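Long-range contact in dihydropteroate synthase (Anaplasma phagocytophilum, PDB 6UCZ), which probably catalyses the condensation of 6-hydroxymethyl-7,8-dihydropterin pyrophosphate with p-aminobenzoate to give dihydropteroate, a step of folate biosynthesis: residues V96-I101 with L125-D130. Residues are numbered along the deposited sequence; the frame is centred on the assembly and turned at random.
Sequences VLPEII and LKLGVD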
loop_
_atom_site.group_PDB
_atom_site.type_symbol
_atom_site.label_atom_id
_atom_site.label_comp_id
_atom_site.label_asym_id
_atom_site.label_seq_id
_atom_site.Cartn_x
_atom_site.Cartn_y
_atom_site.Cartn_z
ATOM N N VAL A 96 14.710 -11.052 7.927
ATOM C CA VAL A 96 13.637 -11.765 7.258
ATOM C C VAL A 96 13.606 -11.502 5.758
ATOM O O VAL A 96 13.196 -12.385 4.995
ATOM C CB VAL A 96 12.279 -11.404 7.895
ATOM C CG1 VAL A 96 12.342 -11.577 9.386
ATOM C CG2 VAL A 96 11.891 -9.970 7.556
ATOM N N LEU A 97 14.046 -10.327 5.318
ATOM C CA LEU A 97 13.851 -9.928 3.929
ATOM C C LEU A 97 14.605 -10.802 2.927
ATOM O O LEU A 97 14.037 -11.085 1.857
ATOM C CB LEU A 97 14.216 -8.442 3.806
ATOM C CG LEU A 97 13.574 -7.559 2.738
ATOM C CD1 LEU A 97 12.053 -7.715 2.757
ATOM C CD2 LEU A 97 13.949 -6.094 2.998
ATOM N N PRO A 98 15.848 -11.249 3.171
ATOM C CA PRO A 98 16.482 -12.148 2.191
ATOM C C PRO A 98 15.712 -13.441 1.955
ATOM O O PRO A 98 15.567 -13.862 0.800
ATOM C CB PRO A 98 17.865 -12.413 2.802
ATOM C CG PRO A 98 18.142 -11.248 3.660
ATOM C CD PRO A 98 16.789 -10.886 4.245
ATOM N N GLU A 99 15.225 -14.095 3.013
ATOM C CA GLU A 99 14.493 -15.345 2.822
ATOM C C GLU A 99 13.142 -15.101 2.167
ATOM O O GLU A 99 12.727 -15.868 1.291
ATOM C CB GLU A 99 14.313 -16.079 4.154
ATOM C CG GLU A 99 15.348 -17.170 4.417
ATOM C CD GLU A 99 15.342 -18.259 3.356
ATOM O OE1 GLU A 99 14.498 -19.179 3.430
ATOM O OE2 GLU A 99 16.181 -18.187 2.440
ATOM N N ILE A 100 12.448 -14.031 2.563
ATOM C CA ILE A 100 11.168 -13.696 1.950
ATOM C C ILE A 100 11.347 -13.430 0.464
ATOM O O ILE A 100 10.557 -13.898 -0.366
ATOM C CB ILE A 100 10.531 -12.492 2.672
ATOM C CG1 ILE A 100 10.092 -12.881 4.086
ATOM C CG2 ILE A 100 9.366 -11.894 1.857
ATOM C CD1 ILE A 100 9.746 -11.688 4.976
ATOM N N ILE A 101 12.405 -12.699 0.101
ATOM C CA ILE A 101 12.667 -12.424 -1.308
ATOM C C ILE A 101 12.961 -13.718 -2.060
ATOM O O ILE A 101 12.473 -13.925 -3.176
ATOM C CB ILE A 101 13.813 -11.403 -1.443
ATOM C CG1 ILE A 101 13.350 -10.025 -0.971
ATOM C CG2 ILE A 101 14.349 -11.349 -2.875
ATOM C CD1 ILE A 101 14.508 -9.072 -0.707
ATOM N N LEU A 125 16.110 -2.652 -1.733
ATOM C CA LEU A 125 16.317 -2.779 -3.172
ATOM C C LEU A 125 17.596 -3.545 -3.479
ATOM O O LEU A 125 17.631 -4.358 -4.414
ATOM C CB LEU A 125 16.335 -1.396 -3.823
ATOM C CG LEU A 125 14.940 -0.770 -3.948
ATOM C CD1 LEU A 125 15.004 0.724 -4.243
ATOM C CD2 LEU A 125 14.156 -1.492 -5.024
ATOM N N LYS A 126 18.658 -3.311 -2.698
ATOM C CA LYS A 126 19.873 -4.096 -2.889
ATOM C C LYS A 126 19.624 -5.575 -2.624
ATOM O O LYS A 126 20.235 -6.430 -3.273
ATOM C CB LYS A 126 21.003 -3.578 -1.999
ATOM C CG LYS A 126 21.673 -2.326 -2.530
ATOM C CD LYS A 126 22.495 -1.622 -1.463
ATOM C CE LYS A 126 23.039 -0.311 -1.992
ATOM N NZ LYS A 126 23.659 0.518 -0.917
ATOM N N LEU A 127 18.702 -5.904 -1.712
ATOM C CA LEU A 127 18.402 -7.312 -1.482
ATOM C C LEU A 127 17.561 -7.911 -2.601
ATOM O O LEU A 127 17.522 -9.140 -2.742
ATOM C CB LEU A 127 17.690 -7.497 -0.140
ATOM C CG LEU A 127 18.533 -7.267 1.107
ATOM C CD1 LEU A 127 17.704 -7.527 2.355
ATOM C CD2 LEU A 127 19.784 -8.160 1.059
ATOM N N GLY A 128 16.909 -7.079 -3.407
ATOM C CA GLY A 128 16.187 -7.583 -4.554
ATOM C C GLY A 128 14.689 -7.357 -4.576
ATOM O O GLY A 128 14.000 -8.021 -5.358
ATOM N N VAL A 129 14.155 -6.455 -3.735
ATOM C CA VAL A 129 12.710 -6.220 -3.772
ATOM C C VAL A 129 12.327 -5.551 -5.088
ATOM O O VAL A 129 13.155 -4.974 -5.803
ATOM C CB VAL A 129 12.177 -5.412 -2.570
ATOM C CG1 VAL A 129 12.521 -6.093 -1.259
ATOM C CG2 VAL A 129 12.653 -3.955 -2.591
ATOM N N ASP A 130 11.046 -5.675 -5.426
ATOM C CA ASP A 130 10.497 -5.230 -6.699
ATOM C C ASP A 130 9.777 -3.895 -6.621
ATOM O O ASP A 130 9.677 -3.205 -7.639
ATOM C CB ASP A 130 9.526 -6.289 -7.235
ATOM C CG ASP A 130 10.187 -7.645 -7.381
ATOM O OD1 ASP A 130 10.880 -7.836 -8.395
ATOM O OD2 ASP A 130 10.051 -8.492 -6.474
#
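Leu127 and Ile101 bury the most surface here, their side chains crossing at about a right angle where the end of helix 118-127 meets the first turns of helix 97-106. The CD1 methyl of Ile101 carries most of their contact: it lies 3.6 Å from Leu127 CB and equally 3.6 Å from Val129 CG1. Ile101 CG1 stands anti to the carbonyl carbon (chi1 -70°), and its chain is extended beyond, which brings this methyl to both residues. Its CG2 branch packs instead on backbone, 3.9 Å from the carbonyl O of Leu127. The end of the Leu127 side chain extends to Leu97 and Pro98. Its CD1 methyl settles over the start of helix 97-106, 3.9 Å from Leu97 CB and 4.0 Å from Pro98 CD, so one branch touches both a buried leucine and an exposed proline ring. Gly128, with positive phi (118°), closes helix 118-127 in a Schellman motif and turns the chain inward. Val129 then packs obliquely against Ile101, and Val111 of strand 110-115 touches both side chains. Beyond it, Asp130 OD2 accepts hydrogen bonds from Val111 N and His105 NE2, linking the residue that leads into strand 131-134 both to strand 110-115 and to helix 97-106. The contact thus joins successive outer helices of the TIM barrel expected for this family, some way from the pterin pocket. No hydrogen bond or salt bridge crosses between the segments; their cohesion is purely apolar, grading from the buried Ile101-Val129 pair to the solvent-facing Leu127-Pro98 edge.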